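Long-range contacts in isoflavone reductase (Medicago sativa, PDB 2GAS), which uses NADPH to reduce 2'-hydroxyformononetin to (3R)-vestitone, the penultimate intermediate in the synthesis of the alfalfa phytoalexin (-)-medicarpin: residues K24-P28 with I199-N203; V248-I252 with L263-H267. All blocks are in the same frame, centred on the assembly; numbering follows the deposited sequence.

In the fold
The two contacts sit on opposite sides of the centre of this NADPH-dependent reductase of the NmrA type. Their centres are 38 Å apart, and their nearest atoms are about 22 Å apart. Contact 1 closes before contact 2 opens along the chain. It joins the end of helix 15-25, which follows the first strand of the parallel sheet, to the end of helix 191-202. The side chain of Ile199 is about 9 Å from Gly15, the last residue of the glycine-rich segment inferred to bind NADP(+). Contact 2 pairs helices 245-254 and 259-271, away from the cofactor and active-site residues. Contact 1 is held by amide hydrogen bonds, contact 2 by apolar packing.

Contact 1: K24-P28 with I199-N203; sequences KAGNP and IRAAN
Asn27 and Asn203 meet amide to amide and exchange two hydrogen bonds. Asn27 ND2 donates to Asn203 OD1 at 2.8 Å, in the carbonyl plane and on a lone pair. Asn203 ND2 returns a bond to Asn27 OD1 at 3.0 Å, tilted from the carbonyl plane. The amide planes are 11° apart, so the two amides form a nearly flat, doubly hydrogen-bonded ring. In both residues a chi1 of -69° keeps CG beside the backbone N and sets the amides facing each other from opposite directions. Asn27 is buried. Its ND2 also bonds to Asn3 O, and Asn203 OD1 takes a weak bond from Asn3 ND2.

Beside this pair, Ile199 CG2 touches Ala25 CB at 3.7 Å and comes within 4.0 Å of Asn27 OD1. Buried Ile199 also packs on Ile18, Ala21 and Ser22 of helix 15-25. On the solvent side, exposed Ala25 touches through its one methyl, with CB 4.3 Å from Asn203 ND2. The chain turns there through Gly26, whose positive phi closes the helix in a Schellman motif. That helix follows strand 5-8 in the Rossmann-type NADP(+) domain.

A leucine in place of Asn27 would probably cost Asn203 both bonds, leave its OD1 the weak one, and take a donor from Asn3 O. The paired neutral amides join the chain just beyond helix 15-25 to the C-terminal end of helix 191-202, and help fix each other's rotation.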
loop_
_atom_site.group_PDB
_atom_site.type_symbol
_atom_site.label_atom_id
_atom_site.label_comp_id
_atom_site.label_asym_id
_atom_site.label_seq_id
_atom_site.Cartn_x
_atom_site.Cartn_y
_atom_site.Cartn_z
ATOM N N LYS A 24 2.415 -11.272 14.783
ATOM C CA LYS A 24 1.623 -12.481 14.572
ATOM C C LYS A 24 2.470 -13.626 14.017
ATOM O O LYS A 24 2.345 -14.776 14.458
ATOM C CB LYS A 24 0.465 -12.171 13.616
ATOM C CG LYS A 24 -0.485 -13.328 13.347
ATOM C CD LYS A 24 -1.276 -13.694 14.585
ATOM C CE LYS A 24 -2.275 -14.800 14.283
ATOM N NZ LYS A 24 -3.237 -14.388 13.217
ATOM N N ALA A 25 3.330 -13.312 13.052
ATOM C CA ALA A 25 4.200 -14.299 12.426
ATOM C C ALA A 25 5.275 -14.802 13.385
ATOM O O ALA A 25 5.854 -15.867 13.172
ATOM C CB ALA A 25 4.852 -13.704 11.188
ATOM N N GLY A 26 5.545 -14.022 14.427
ATOM C CA GLY A 26 6.540 -14.408 15.413
ATOM C C GLY A 26 7.909 -13.783 15.224
ATOM O O GLY A 26 8.862 -14.149 15.912
ATOM N N ASN A 27 8.025 -12.837 14.296
ATOM C CA ASN A 27 9.308 -12.184 14.061
ATOM C C ASN A 27 9.661 -11.192 15.151
ATOM O O ASN A 27 8.778 -10.561 15.733
ATOM C CB ASN A 27 9.302 -11.369 12.765
ATOM C CG ASN A 27 9.231 -12.221 11.535
ATOM O OD1 ASN A 27 8.173 -12.738 11.189
ATOM N ND2 ASN A 27 10.361 -12.371 10.856
ATOM N N PRO A 28 10.962 -11.059 15.460
ATOM C CA PRO A 28 11.329 -10.079 16.483
ATOM C C PRO A 28 10.938 -8.796 15.745
ATOM O O PRO A 28 11.396 -8.564 14.621
ATOM C CB PRO A 28 12.841 -10.240 16.587
ATOM C CG PRO A 28 13.033 -11.698 16.314
ATOM C CD PRO A 28 12.100 -11.943 15.141
ATOM N N ILE A 199 4.619 -9.297 5.392
ATOM C CA ILE A 199 5.482 -10.080 6.264
ATOM C C ILE A 199 5.769 -11.447 5.640
ATOM O O ILE A 199 6.871 -11.972 5.777
ATOM C CB ILE A 199 4.862 -10.223 7.681
ATOM C CG1 ILE A 199 4.907 -8.872 8.412
ATOM C CG2 ILE A 199 5.645 -11.246 8.500
ATOM C CD1 ILE A 199 4.191 -7.751 7.724
ATOM N N ARG A 200 4.792 -12.019 4.938
ATOM C CA ARG A 200 5.020 -13.298 4.270
ATOM C C ARG A 200 6.156 -13.102 3.271
ATOM O O ARG A 200 7.054 -13.934 3.163
ATOM C CB ARG A 200 3.763 -13.762 3.526
ATOM C CG ARG A 200 2.754 -14.493 4.387
ATOM C CD ARG A 200 3.301 -15.843 4.839
ATOM N NE ARG A 200 2.655 -16.964 4.164
ATOM C CZ ARG A 200 3.308 -17.871 3.444
ATOM N NH1 ARG A 200 4.623 -17.785 3.306
ATOM N NH2 ARG A 200 2.649 -18.866 2.870
ATOM N N ALA A 201 6.114 -11.984 2.550
ATOM C CA ALA A 201 7.143 -11.669 1.568
ATOM C C ALA A 201 8.485 -11.427 2.261
ATOM O O ALA A 201 9.528 -11.867 1.780
ATOM C CB ALA A 201 6.731 -10.428 0.752
ATOM N N ALA A 202 8.451 -10.740 3.399
ATOM C CA ALA A 202 9.677 -10.440 4.134
ATOM C C ALA A 202 10.411 -11.712 4.544
ATOM O O ALA A 202 11.637 -11.780 4.466
ATOM C CB ALA A 202 9.349 -9.606 5.363
ATOM N N ASN A 203 9.651 -12.721 4.964
ATOM C CA ASN A 203 10.216 -13.992 5.407
ATOM C C ASN A 203 10.463 -14.999 4.285
ATOM O O ASN A 203 10.952 -16.102 4.537
ATOM C CB ASN A 203 9.302 -14.631 6.461
ATOM C CG ASN A 203 9.295 -13.866 7.766
ATOM O OD1 ASN A 203 10.350 -13.512 8.290
ATOM N ND2 ASN A 203 8.105 -13.613 8.307
#

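Contact 2: V248-I252 with L263-H267; sequences VLKDI and LALYH
Ile252 reaches across to Leu263 and Ala264. Its CG1 packs on Leu263 CB at 3.6 Å, and its CD1 lies 3.6 Å from Ala264 CA. The CG1 branch stands beside the backbone N (chi1 -69°), and the chain then extends through CD1 over the backbone of the other helix. At one end, Leu249 CD2 sits over a face of the His267 ring in a CH-pi contact, 3.9 Å from the ring centroid. It is displaced toward the rim, near CE1 and NE2. Val248 CG1 adds a looser contact to His267 CB at 4.3 Å. At the other end, Leu263 CD1 comes unusually close to Asp251 OD1, at 3.0 Å, and its placement is doubtful.

The axes of segments 248-252 and 263-267 approach to 9.9 Å, with 155° between their N-to-C directions, so they run roughly antiparallel. Val123 touches Leu249 and Ile252 from a loop. Val248 also meets Leu179, and Ala264 meets Val126. Helices 245-254 and 259-271, joined by a short loop, thus make an antiparallel helical hairpin that rests on strand 175-179 and helix 126-143.

No hydrogen bond crosses between the segments, and His267 ND1 is buried without a partner. The contact therefore relies on apolar burial and on the CH-pi contact with the imidazole.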
loop_
_atom_site.group_PDB
_atom_site.type_symbol
_atom_site.label_atom_id
_atom_site.label_comp_id
_atom_site.label_asym_id
_atom_site.label_seq_id
_atom_site.Cartn_x
_atom_site.Cartn_y
_atom_site.Cartn_z
ATOM N N VAL A 248 -13.423 12.359 -18.572
ATOM C CA VAL A 248 -12.709 12.227 -17.308
ATOM C C VAL A 248 -11.413 13.032 -17.350
ATOM O O VAL A 248 -11.091 13.757 -16.409
ATOM C CB VAL A 248 -12.371 10.750 -17.011
ATOM C CG1 VAL A 248 -11.426 10.656 -15.815
ATOM C CG2 VAL A 248 -13.653 9.971 -16.740
ATOM N N LEU A 249 -10.669 12.908 -18.445
ATOM C CA LEU A 249 -9.410 13.627 -18.598
ATOM C C LEU A 249 -9.607 15.140 -18.544
ATOM O O LEU A 249 -8.797 15.861 -17.957
ATOM C CB LEU A 249 -8.732 13.229 -19.914
ATOM C CG LEU A 249 -8.302 11.759 -20.022
ATOM C CD1 LEU A 249 -7.770 11.476 -21.419
ATOM C CD2 LEU A 249 -7.232 11.460 -18.982
ATOM N N LYS A 250 -10.689 15.623 -19.147
ATOM C CA LYS A 250 -10.976 17.049 -19.139
ATOM C C LYS A 250 -11.284 17.490 -17.709
ATOM O O LYS A 250 -10.862 18.558 -17.272
ATOM C CB LYS A 250 -12.162 17.353 -20.065
ATOM C CG LYS A 250 -12.471 18.833 -20.221
ATOM C CD LYS A 250 -13.477 19.316 -19.190
ATOM C CE LYS A 250 -14.894 18.911 -19.567
ATOM N NZ LYS A 250 -15.299 19.482 -20.885
ATOM N N ASP A 251 -12.012 16.646 -16.984
ATOM C CA ASP A 251 -12.381 16.921 -15.601
ATOM C C ASP A 251 -11.126 17.075 -14.737
ATOM O O ASP A 251 -11.055 17.944 -13.866
ATOM C CB ASP A 251 -13.237 15.774 -15.062
ATOM C CG ASP A 251 -13.862 16.092 -13.721
ATOM O OD1 ASP A 251 -13.174 16.693 -12.869
ATOM O OD2 ASP A 251 -15.039 15.726 -13.514
ATOM N N ILE A 252 -10.139 16.220 -14.983
ATOM C CA ILE A 252 -8.888 16.255 -14.233
ATOM C C ILE A 252 -8.141 17.573 -14.457
ATOM O O ILE A 252 -7.687 18.211 -13.502
ATOM C CB ILE A 252 -7.984 15.061 -14.634
ATOM C CG1 ILE A 252 -8.607 13.758 -14.128
ATOM C CG2 ILE A 252 -6.579 15.238 -14.069
ATOM C CD1 ILE A 252 -7.936 12.506 -14.641
ATOM N N LEU A 263 -9.009 12.060 -9.032
ATOM C CA LEU A 263 -9.572 11.584 -10.291
ATOM C C LEU A 263 -8.524 10.900 -11.153
ATOM O O LEU A 263 -8.819 9.921 -11.838
ATOM C CB LEU A 263 -10.192 12.736 -11.085
ATOM C CG LEU A 263 -11.700 12.958 -10.974
ATOM C CD1 LEU A 263 -12.116 13.962 -12.039
ATOM C CD2 LEU A 263 -12.448 11.644 -11.172
ATOM N N ALA A 264 -7.299 11.421 -11.136
ATOM C CA ALA A 264 -6.229 10.822 -11.928
ATOM C C ALA A 264 -5.914 9.432 -11.372
ATOM O O ALA A 264 -5.623 8.505 -12.119
ATOM C CB ALA A 264 -4.986 11.704 -11.895
ATOM N N LEU A 265 -5.974 9.298 -10.050
ATOM C CA LEU A 265 -5.721 8.009 -9.416
ATOM C C LEU A 265 -6.788 7.007 -9.876
ATOM O O LEU A 265 -6.464 5.889 -10.275
ATOM C CB LEU A 265 -5.754 8.161 -7.889
ATOM C CG LEU A 265 -5.431 6.920 -7.054
ATOM C CD1 LEU A 265 -4.054 6.383 -7.410
ATOM C CD2 LEU A 265 -5.488 7.291 -5.580
ATOM N N TYR A 266 -8.055 7.420 -9.833
ATOM C CA TYR A 266 -9.166 6.566 -10.258
ATOM C C TYR A 266 -9.073 6.253 -11.752
ATOM O O TYR A 266 -9.378 5.146 -12.179
ATOM C CB TYR A 266 -10.506 7.251 -9.985
ATOM C CG TYR A 266 -10.827 7.479 -8.528
ATOM C CD1 TYR A 266 -11.689 8.506 -8.151
ATOM C CD2 TYR A 266 -10.290 6.667 -7.529
ATOM C CE1 TYR A 266 -12.011 8.727 -6.821
ATOM C CE2 TYR A 266 -10.610 6.882 -6.181
ATOM C CZ TYR A 266 -11.469 7.916 -5.842
ATOM O OH TYR A 266 -11.783 8.166 -4.525
ATOM N N HIS A 267 -8.673 7.242 -12.545
ATOM C CA HIS A 267 -8.526 7.050 -13.987
ATOM C C HIS A 267 -7.561 5.894 -14.269
ATOM O O HIS A 267 -7.843 5.002 -15.067
ATOM C CB HIS A 267 -8.005 8.345 -14.631
ATOM C CG HIS A 267 -7.464 8.169 -16.017
ATOM N ND1 HIS A 267 -8.269 8.045 -17.130
ATOM C CD2 HIS A 267 -6.189 8.091 -16.467
ATOM C CE1 HIS A 267 -7.511 7.898 -18.205
ATOM N NE2 HIS A 267 -6.246 7.923 -17.829
#